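PDB 3R5T: ferric vibriobactin ABC transporter, periplasmic ferric vibriobactin-binding protein from Vibrio cholerae, which binds ferric vibriobactin in the periplasm and probably delivers it to an inner-membrane ABC transporter for iron uptake. Local coordinates for residues E198-A206 / L215-Q226. Sequence-based numbering, arbitrary orientation. Where two conformers were deposited one is given.
Sequences EEPDPAWQA and LRIHYEHLTQLQ. With VBN ((4S,5R)-N-{3-[(2,3-dihydroxybenzoyl)amino]propyl}-2-(2,3-dihydroxyphenyl)-N-[3-({[(4S,5R)-2-(2,3-dihydroxyphenyl)-5-met hyl-4,5-dihydro-1,3-oxazol-4-yl]carbonyl}amino)propyl]-5-methyl-4,5-dihydro-1,3-oxazole-4-carboxamide), chain B.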
ATOM      1  N   GLU A 198       5.814   3.249  16.728  1.00 19.27           N
ATOM      2  CA  GLU A 198       6.406   4.553  17.012  1.00 21.34           C
ATOM      3  C   GLU A 198       6.051   5.505  15.867  1.00 20.52           C
ATOM      4  O   GLU A 198       6.139   5.140  14.683  1.00 23.82           O
ATOM      5  CB  GLU A 198       7.923   4.453  17.160  1.00 24.00           C
ATOM      6  CG  GLU A 198       8.637   5.810  17.154  1.00 25.65           C
ATOM      7  CD  GLU A 198      10.152   5.671  17.282  1.00 26.63           C
ATOM      8  OE1 GLU A 198      10.675   4.597  16.944  1.00 24.56           O
ATOM      9  OE2 GLU A 198      10.804   6.618  17.750  1.00 27.65           O
ATOM     10  N   GLU A 199       5.646   6.716  16.221  1.00 22.99           N
ATOM     11  CA  GLU A 199       5.365   7.759  15.238  0.61 21.44           C
ATOM     12  C   GLU A 199       6.581   8.672  15.126  1.00 20.75           C
ATOM     13  O   GLU A 199       7.157   9.071  16.134  1.00 20.13           O
ATOM     14  CB  GLU A 199       4.134   8.579  15.648  0.61 22.66           C
ATOM     15  CG  GLU A 199       3.785   9.775  14.739  0.61 21.59           C
ATOM     16  CD  GLU A 199       2.921   9.397  13.528  0.61 24.78           C
ATOM     17  OE1 GLU A 199       2.436  10.304  12.823  0.61 24.48           O
ATOM     18  OE2 GLU A 199       2.723   8.201  13.275  0.61 22.46           O
ATOM     19  N   PRO A 200       6.992   8.991  13.888  1.00 18.90           N
ATOM     20  CA  PRO A 200       8.100   9.941  13.726  1.00 20.76           C
ATOM     21  C   PRO A 200       7.648  11.341  14.139  1.00 23.12           C
ATOM     22  O   PRO A 200       6.482  11.688  13.951  1.00 22.93           O
ATOM     23  CB  PRO A 200       8.387   9.906  12.216  1.00 19.37           C
ATOM     24  CG  PRO A 200       7.089   9.470  11.599  1.00 16.82           C
ATOM     25  CD  PRO A 200       6.404   8.579  12.603  1.00 17.93           C
ATOM     26  N   ASP A 201       8.547  12.122  14.724  1.00 20.71           N
ATOM     27  CA  ASP A 201       8.213  13.481  15.139  1.00 24.15           C
ATOM     28  C   ASP A 201       7.820  14.305  13.917  1.00 25.17           C
ATOM     29  O   ASP A 201       8.611  14.447  12.989  1.00 24.16           O
ATOM     30  CB  ASP A 201       9.418  14.103  15.845  1.00 22.84           C
ATOM     31  CG  ASP A 201       9.110  15.449  16.487  1.00 26.16           C
ATOM     32  OD1 ASP A 201       8.220  16.170  16.001  1.00 26.87           O
ATOM     33  OD2 ASP A 201       9.789  15.795  17.479  1.00 29.44           O
ATOM     34  N   PRO A 202       6.590  14.844  13.899  1.00 23.96           N
ATOM     35  CA  PRO A 202       6.129  15.610  12.733  1.00 26.90           C
ATOM     36  C   PRO A 202       7.056  16.771  12.379  1.00 27.37           C
ATOM     37  O   PRO A 202       7.115  17.201  11.220  1.00 26.56           O
ATOM     38  CB  PRO A 202       4.755  16.130  13.172  1.00 28.29           C
ATOM     39  CG  PRO A 202       4.297  15.155  14.213  1.00 29.47           C
ATOM     40  CD  PRO A 202       5.544  14.713  14.932  1.00 24.73           C
ATOM     41  N   ALA A 203       7.785  17.270  13.368  1.00 27.12           N
ATOM     42  CA  ALA A 203       8.690  18.387  13.128  1.00 26.88           C
ATOM     43  C   ALA A 203       9.855  18.014  12.212  1.00 27.26           C
ATOM     44  O   ALA A 203      10.575  18.885  11.731  1.00 29.66           O
ATOM     45  CB  ALA A 203       9.210  18.946  14.448  1.00 27.13           C
ATOM     46  N   TRP A 204      10.035  16.719  11.970  1.00 27.87           N
ATOM     47  CA  TRP A 204      11.159  16.244  11.181  1.00 26.17           C
ATOM     48  C   TRP A 204      10.890  16.316   9.681  1.00 25.65           C
ATOM     49  O   TRP A 204      11.732  15.896   8.900  1.00 24.88           O
ATOM     50  CB  TRP A 204      11.472  14.782  11.507  1.00 26.70           C
ATOM     51  CG  TRP A 204      11.943  14.480  12.907  1.00 24.03           C
ATOM     52  CD1 TRP A 204      12.404  15.354  13.837  1.00 24.73           C
ATOM     53  CD2 TRP A 204      12.057  13.178  13.480  1.00 21.91           C
ATOM     54  NE1 TRP A 204      12.767  14.678  14.986  1.00 22.67           N
ATOM     55  CE2 TRP A 204      12.574  13.336  14.782  1.00 22.69           C
ATOM     56  CE3 TRP A 204      11.764  11.889  13.017  1.00 21.62           C
ATOM     57  CZ2 TRP A 204      12.788  12.257  15.629  1.00 23.23           C
ATOM     58  CZ3 TRP A 204      11.973  10.819  13.862  1.00 20.00           C
ATOM     59  CH2 TRP A 204      12.488  11.008  15.150  1.00 20.87           C
ATOM     60  N   GLN A 205       9.722  16.806   9.275  1.00 22.87           N
ATOM     61  CA  GLN A 205       9.396  16.853   7.849  1.00 21.51           C
ATOM     62  C   GLN A 205      10.506  17.524   7.042  1.00 21.79           C
ATOM     63  O   GLN A 205      10.926  18.635   7.365  1.00 23.00           O
ATOM     64  CB  GLN A 205       8.085  17.592   7.594  1.00 20.78           C
ATOM     65  CG  GLN A 205       7.728  17.679   6.108  1.00 20.65           C
ATOM     66  CD  GLN A 205       6.440  18.433   5.877  1.00 22.24           C
ATOM     67  OE1 GLN A 205       5.370  18.011   6.322  1.00 23.41           O
ATOM     68  NE2 GLN A 205       6.538  19.568   5.193  1.00 21.95           N
ATOM     69  N   ALA A 206      10.947  16.857   5.978  1.00 20.78           N
ATOM     70  CA  ALA A 206      11.991  17.396   5.120  1.00 19.74           C
ATOM     71  C   ALA A 206      11.352  18.218   4.007  1.00 21.70           C
ATOM     72  O   ALA A 206      10.557  17.704   3.227  1.00 23.29           O
ATOM     73  CB  ALA A 206      12.849  16.246   4.544  1.00 17.60           C
ATOM     74  N   LEU A 215       6.587   9.934   6.668  1.00 13.34           N
ATOM     75  CA  LEU A 215       7.206  11.235   6.869  1.00 14.80           C
ATOM     76  C   LEU A 215       8.579  11.164   6.218  1.00 15.65           C
ATOM     77  O   LEU A 215       9.397  10.304   6.581  1.00 15.04           O
ATOM     78  CB  LEU A 215       7.368  11.555   8.366  1.00 14.66           C
ATOM     79  CG  LEU A 215       7.790  12.995   8.681  1.00 17.77           C
ATOM     80  CD1 LEU A 215       6.690  13.962   8.308  1.00 20.43           C
ATOM     81  CD2 LEU A 215       8.108  13.156  10.156  1.00 17.10           C
ATOM     82  N   ARG A 216       8.835  12.053   5.257  1.00 16.91           N
ATOM     83  CA  ARG A 216      10.153  12.165   4.651  1.00 16.10           C
ATOM     84  C   ARG A 216      11.028  13.028   5.552  1.00 17.20           C
ATOM     85  O   ARG A 216      10.608  14.107   5.976  1.00 22.37           O
ATOM     86  CB  ARG A 216      10.044  12.765   3.251  1.00 14.86           C
ATOM     87  CG  ARG A 216       9.766  11.752   2.166  1.00 17.05           C
ATOM     88  CD  ARG A 216       8.455  11.031   2.334  1.00 12.66           C
ATOM     89  NE  ARG A 216       8.064  10.470   1.044  1.00 13.21           N
ATOM     90  CZ  ARG A 216       6.904   9.885   0.791  1.00 14.28           C
ATOM     91  NH1 ARG A 216       6.002   9.717   1.754  1.00 14.22           N
ATOM     92  NH2 ARG A 216       6.665   9.426  -0.435  1.00 15.92           N
ATOM     93  N   ILE A 217      12.243  12.552   5.842  1.00 17.05           N
ATOM     94  CA  ILE A 217      13.097  13.188   6.844  1.00 15.97           C
ATOM     95  C   ILE A 217      14.575  13.219   6.409  1.00 18.00           C
ATOM     96  O   ILE A 217      15.028  12.337   5.681  1.00 19.17           O
ATOM     97  CB  ILE A 217      12.984  12.453   8.216  1.00 18.73           C
ATOM     98  CG1 ILE A 217      13.565  11.037   8.106  1.00 19.52           C
ATOM     99  CG2 ILE A 217      11.527  12.428   8.716  1.00 20.21           C
ATOM    100  CD1 ILE A 217      13.634  10.281   9.412  1.00 17.82           C
ATOM    101  N   HIS A 218      15.328  14.214   6.880  1.00 18.33           N
ATOM    102  CA  HIS A 218      16.779  14.165   6.731  1.00 19.49           C
ATOM    103  C   HIS A 218      17.297  12.897   7.401  1.00 21.66           C
ATOM    104  O   HIS A 218      16.769  12.462   8.439  1.00 19.59           O
ATOM    105  CB  HIS A 218      17.459  15.383   7.345  1.00 21.42           C
ATOM    106  CG  HIS A 218      17.139  16.671   6.657  1.00 24.70           C
ATOM    107  ND1 HIS A 218      17.361  17.898   7.244  1.00 30.42           N
ATOM    108  CD2 HIS A 218      16.617  16.929   5.436  1.00 25.95           C
ATOM    109  CE1 HIS A 218      16.992  18.857   6.414  1.00 32.89           C
ATOM    110  NE2 HIS A 218      16.532  18.295   5.312  1.00 29.52           N
ATOM    111  N   TYR A 219      18.325  12.315   6.789  1.00 21.10           N
ATOM    112  CA  TYR A 219      18.939  11.077   7.243  1.00 22.03           C
ATOM    113  C   TYR A 219      19.253  11.070   8.735  1.00 21.88           C
ATOM    114  O   TYR A 219      18.992  10.078   9.416  1.00 21.14           O
ATOM    115  CB  TYR A 219      20.228  10.860   6.461  1.00 21.24           C
ATOM    116  CG  TYR A 219      21.112   9.745   6.969  1.00 19.42           C
ATOM    117  CD1 TYR A 219      22.323  10.029   7.587  1.00 19.26           C
ATOM    118  CD2 TYR A 219      20.741   8.415   6.834  1.00 17.98           C
ATOM    119  CE1 TYR A 219      23.155   9.027   8.035  1.00 21.94           C
ATOM    120  CE2 TYR A 219      21.564   7.394   7.295  1.00 19.95           C
ATOM    121  CZ  TYR A 219      22.760   7.713   7.904  1.00 20.87           C
ATOM    122  OH  TYR A 219      23.603   6.728   8.346  1.00 22.88           O
ATOM    123  N   GLU A 220      19.816  12.168   9.226  1.00 19.46           N
ATOM    124  CA  GLU A 220      20.246  12.255  10.627  1.00 21.75           C
ATOM    125  C   GLU A 220      19.137  11.924  11.624  1.00 21.30           C
ATOM    126  O   GLU A 220      19.406  11.432  12.723  1.00 22.55           O
ATOM    127  CB  GLU A 220      20.815  13.645  10.964  1.00 26.44           C
ATOM    128  CG  GLU A 220      22.176  13.924  10.369  1.00 31.80           C
ATOM    129  CD  GLU A 220      22.134  13.974   8.863  1.00 39.34           C
ATOM    130  OE1 GLU A 220      21.131  14.498   8.325  1.00 36.35           O
ATOM    131  OE2 GLU A 220      23.099  13.488   8.228  1.00 41.36           O
ATOM    132  N   HIS A 221      17.890  12.219  11.271  1.00 17.78           N
ATOM    133  CA  HIS A 221      16.786  11.942  12.194  1.00 19.25           C
ATOM    134  C   HIS A 221      16.599  10.454  12.489  1.00 18.73           C
ATOM    135  O   HIS A 221      15.991  10.102  13.509  1.00 20.46           O
ATOM    136  CB  HIS A 221      15.469  12.548  11.700  1.00 22.58           C
ATOM    137  CG  HIS A 221      15.422  14.046  11.761  1.00 24.21           C
ATOM    138  ND1 HIS A 221      15.516  14.751  12.942  1.00 25.19           N
ATOM    139  CD2 HIS A 221      15.269  14.970  10.783  1.00 24.82           C
ATOM    140  CE1 HIS A 221      15.433  16.046  12.687  1.00 25.58           C
ATOM    141  NE2 HIS A 221      15.284  16.205  11.383  1.00 25.22           N
ATOM    142  N   LEU A 222      17.067   9.586  11.593  1.00 20.97           N
ATOM    143  CA  LEU A 222      17.005   8.147  11.850  1.00 19.84           C
ATOM    144  C   LEU A 222      17.675   7.775  13.163  1.00 21.57           C
ATOM    145  O   LEU A 222      17.241   6.838  13.845  1.00 21.09           O
ATOM    146  CB  LEU A 222      17.647   7.345  10.710  1.00 18.90           C
ATOM    147  CG  LEU A 222      16.914   7.269   9.364  1.00 17.61           C
ATOM    148  CD1 LEU A 222      17.768   6.483   8.388  1.00 20.00           C
ATOM    149  CD2 LEU A 222      15.523   6.634   9.510  1.00 17.31           C
ATOM    150  N   THR A 223      18.717   8.512  13.537  1.00 19.72           N
ATOM    151  CA  THR A 223      19.416   8.222  14.790  1.00 21.42           C
ATOM    152  C   THR A 223      18.552   8.474  16.017  1.00 22.58           C
ATOM    153  O   THR A 223      18.889   8.021  17.099  1.00 23.89           O
ATOM    154  CB  THR A 223      20.702   9.049  14.964  1.00 22.58           C
ATOM    155  OG1 THR A 223      20.368  10.436  15.113  1.00 21.32           O
ATOM    156  CG2 THR A 223      21.650   8.855  13.781  1.00 21.33           C
ATOM    157  N   GLN A 224      17.442   9.195  15.838  1.00 22.85           N
ATOM    158  CA  GLN A 224      16.586   9.583  16.961  1.00 23.65           C
ATOM    159  C   GLN A 224      15.427   8.625  17.196  1.00 22.50           C
ATOM    160  O   GLN A 224      14.669   8.799  18.156  1.00 22.45           O
ATOM    161  CB  GLN A 224      16.073  11.010  16.756  1.00 25.67           C
ATOM    162  CG  GLN A 224      17.208  12.032  16.673  1.00 28.18           C
ATOM    163  CD  GLN A 224      16.726  13.439  16.344  1.00 31.10           C
ATOM    164  OE1 GLN A 224      16.219  13.695  15.260  1.00 30.69           O
ATOM    165  NE2 GLN A 224      16.908  14.364  17.285  1.00 34.30           N
ATOM    166  N   LEU A 225      15.299   7.608  16.347  1.00 20.11           N
ATOM    167  CA  LEU A 225      14.220   6.630  16.516  1.00 21.51           C
ATOM    168  C   LEU A 225      14.408   5.825  17.806  1.00 24.86           C
ATOM    169  O   LEU A 225      15.518   5.410  18.141  1.00 25.66           O
ATOM    170  CB  LEU A 225      14.130   5.714  15.288  1.00 20.82           C
ATOM    171  CG  LEU A 225      13.703   6.425  14.006  1.00 24.57           C
ATOM    172  CD1 LEU A 225      13.918   5.531  12.786  1.00 25.25           C
ATOM    173  CD2 LEU A 225      12.252   6.851  14.107  1.00 24.04           C
ATOM    174  N   GLN A 226      13.325   5.610  18.546  1.00 25.07           N
ATOM    175  CA  GLN A 226      13.465   4.989  19.859  1.00 28.49           C
ATOM    176  C   GLN A 226      12.978   3.544  19.951  1.00 26.72           C
ATOM    177  O   GLN A 226      13.277   2.849  20.930  1.00 26.98           O
ATOM    178  CB  GLN A 226      12.780   5.836  20.937  1.00 30.73           C
ATOM    179  CG  GLN A 226      13.323   7.257  21.077  1.00 36.86           C
ATOM    180  CD  GLN A 226      14.649   7.331  21.831  1.00 42.57           C
ATOM    181  OE1 GLN A 226      14.994   8.372  22.398  1.00 46.55           O
ATOM    182  NE2 GLN A 226      15.394   6.231  21.842  1.00 41.04           N
TER
HETATM  183  C   VBN B   1      10.584   8.135  -4.807  1.00 20.18           C
HETATM  184  N   VBN B   1       8.111   8.326  -5.330  1.00 17.13           N
HETATM  185  O   VBN B   1      10.545   9.003  -4.000  1.00 19.18           O
HETATM  186  CA  VBN B   1       9.426   7.891  -5.767  1.00 19.99           C
HETATM  187  CB  VBN B   1       9.560   8.650  -7.140  1.00 21.71           C
HETATM  188  CAB VBN B   1       8.802  -0.048  -6.820  1.00 20.62           C
HETATM  189  OAC VBN B   1      11.460   6.143   0.274  1.00 20.17           O
HETATM  190  OAD VBN B   1      10.444   4.042  -8.070  1.00 19.30           O
HETATM  191  OAF VBN B   1       5.981   6.465  -2.198  1.00 15.06           O
HETATM  192  OAG VBN B   1       4.282  10.803  -2.755  1.00 16.45           O
HETATM  193  OAH VBN B   1       5.072   7.033  -5.044  1.00 14.35           O
HETATM  194  OAI VBN B   1       8.566   6.876  -2.683  1.00 16.62           O
HETATM  195  OAJ VBN B   1       6.272   9.134  -3.564  1.00 13.91           O
HETATM  196  OAK VBN B   1       7.306   5.497  -5.198  1.00 14.83           O
HETATM  197  CAL VBN B   1       7.402   5.598   1.151  1.00 16.82           C
HETATM  198  CAM VBN B   1       5.529  12.489  -5.835  1.00 20.99           C
HETATM  199  CAN VBN B   1       3.917   4.277  -7.254  1.00 14.64           C
HETATM  200  CAO VBN B   1       6.433   5.820   0.115  1.00 15.82           C
HETATM  201  CAP VBN B   1       4.749  12.223  -4.674  1.00 18.90           C
HETATM  202  CAQ VBN B   1       3.870   5.468  -6.458  1.00 13.51           C
HETATM  203  CAR VBN B   1       8.805   5.821   0.902  1.00 18.33           C
HETATM  204  CAS VBN B   1       6.567  11.625  -6.214  1.00 19.79           C
HETATM  205  CAT VBN B   1       5.119   3.532  -7.370  1.00 15.99           C
HETATM  206  CAU VBN B   1      13.282   7.179  -2.970  1.00 20.51           C
HETATM  207  CAV VBN B   1      13.133   5.455  -6.004  1.00 19.77           C
HETATM  208  CAW VBN B   1      12.485   7.758  -1.790  1.00 18.84           C
HETATM  209  CAX VBN B   1      13.079   4.212  -6.922  1.00 20.46           C
HETATM  210  CAY VBN B   1      13.024   7.837  -4.328  1.00 18.93           C
HETATM  211  CAZ VBN B   1      11.898   6.369  -6.081  1.00 18.41           C
HETATM  212  NBB VBN B   1      11.094   7.329  -1.663  1.00 15.34           N
HETATM  213  NBC VBN B   1      12.020   3.298  -6.498  1.00 20.29           N
HETATM  214  NBD VBN B   1       8.552   3.294  -5.862  1.00 18.28           N
HETATM  215  OBF VBN B   1       7.528   2.010  -7.534  1.00 16.84           O
HETATM  216  CBG VBN B   1      10.688   6.518  -0.538  1.00 19.44           C
HETATM  217  CBH VBN B   1      10.705   3.326  -7.146  1.00 19.50           C
HETATM  218  CBJ VBN B   1       8.025   9.701  -5.750  1.00 18.37           C
HETATM  219  CBK VBN B   1       6.871   6.261  -1.167  1.00 15.62           C
HETATM  220  CBL VBN B   1       5.020  11.087  -3.889  1.00 16.86           C
HETATM  221  CBM VBN B   1       5.029   5.874  -5.800  1.00 13.84           C
HETATM  222  CBN VBN B   1       8.197   6.480  -1.406  1.00 16.50           C
HETATM  223  CBO VBN B   1       6.012  10.274  -4.260  1.00 15.74           C
HETATM  224  CBP VBN B   1       6.185   5.151  -5.916  1.00 14.65           C
HETATM  225  CBQ VBN B   1       9.203   6.246  -0.324  1.00 18.60           C
HETATM  226  CBR VBN B   1       6.799  10.536  -5.475  1.00 17.09           C
HETATM  227  CBS VBN B   1       6.226   3.921  -6.714  1.00 15.58           C
HETATM  228  CBU VBN B   1       8.866   1.379  -7.334  1.00 18.19           C
HETATM  229  CBW VBN B   1       7.556   3.245  -6.886  1.00 17.56           C
HETATM  230  CBX VBN B   1       9.630   2.493  -6.459  1.00 18.78           C
HETATM  231  NBY VBN B   1      11.820   7.399  -5.040  1.00 20.43           N
HETATM  232  OG1 VBN B   1       8.771   9.901  -6.931  1.00 21.39           O
HETATM  233  CG2 VBN B   1       9.341   7.865  -8.424  1.00 23.10           C
HETATM  234  O   HOH W   1      14.285  16.503   8.197  1.00 23.06           O
HETATM  235  O   HOH W   2      15.352  16.534  15.866  1.00 47.42           O
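Trp204 lays the five-membered part of its indole on the His221 imidazole in an offset stack, with ring centroids 3.8 Å apart and planes 17° from parallel. Gln224 OE1 comes obliquely to the indole on the side of His221, while Asp201 CB approaches the other face; at the edge, in plane, sits Leu225 CD2, 4.0 Å from Trp204 CZ3. With CG beside the backbone N (chi1 -65°), Trp204 turns its indole onto this surface, and its CB reaches Ile217 CG2 at 3.7 Å. A large flat indole suits the place, bridging the polar rim and the aliphatic interior. The imidazole is fixed in rotation because His221 ND1 donates, nearly in its ring plane, to Gln224 OE1 (2.6 Å, 166°), so one amide both orients the histidine and borders the indole. A water accepts from Gln224 NE2 and, weakly, from Trp204 NE1.

Leu215 supplies the apolar flank: its CD2 packs on Trp204 CB and its CB lies 3.9 Å from Pro200 CG, branched leucine against compact proline. At one end, Ala206 N donates to Arg216 O (2.8 Å), and the small Ala206 side chain fits close to the strand. At the other, the extended Glu198 chain carries OE2 to Gln226 N (2.8 Å), met on the syn side; OE1 accepts from Asn166 ND2 and Ala227 N, so three donors hold this buried residue's carboxylate.

Arg216 points its guanidinium away to the siderophore. NH1 forms a salt bridge with Asp213 and a hydrogen bond to Phe214 O; NH2 comes 3.2 Å from VBN OAJ, a phenol-ring oxygen probably ionised near the iron and probably favoured by the positive charge. Loop 198-206 thus packs against edge strand 214-217 and the turns of residues 218-225, in the mixed-sheet lobe bordering the ligand cleft of a two-lobed siderophore-binding protein.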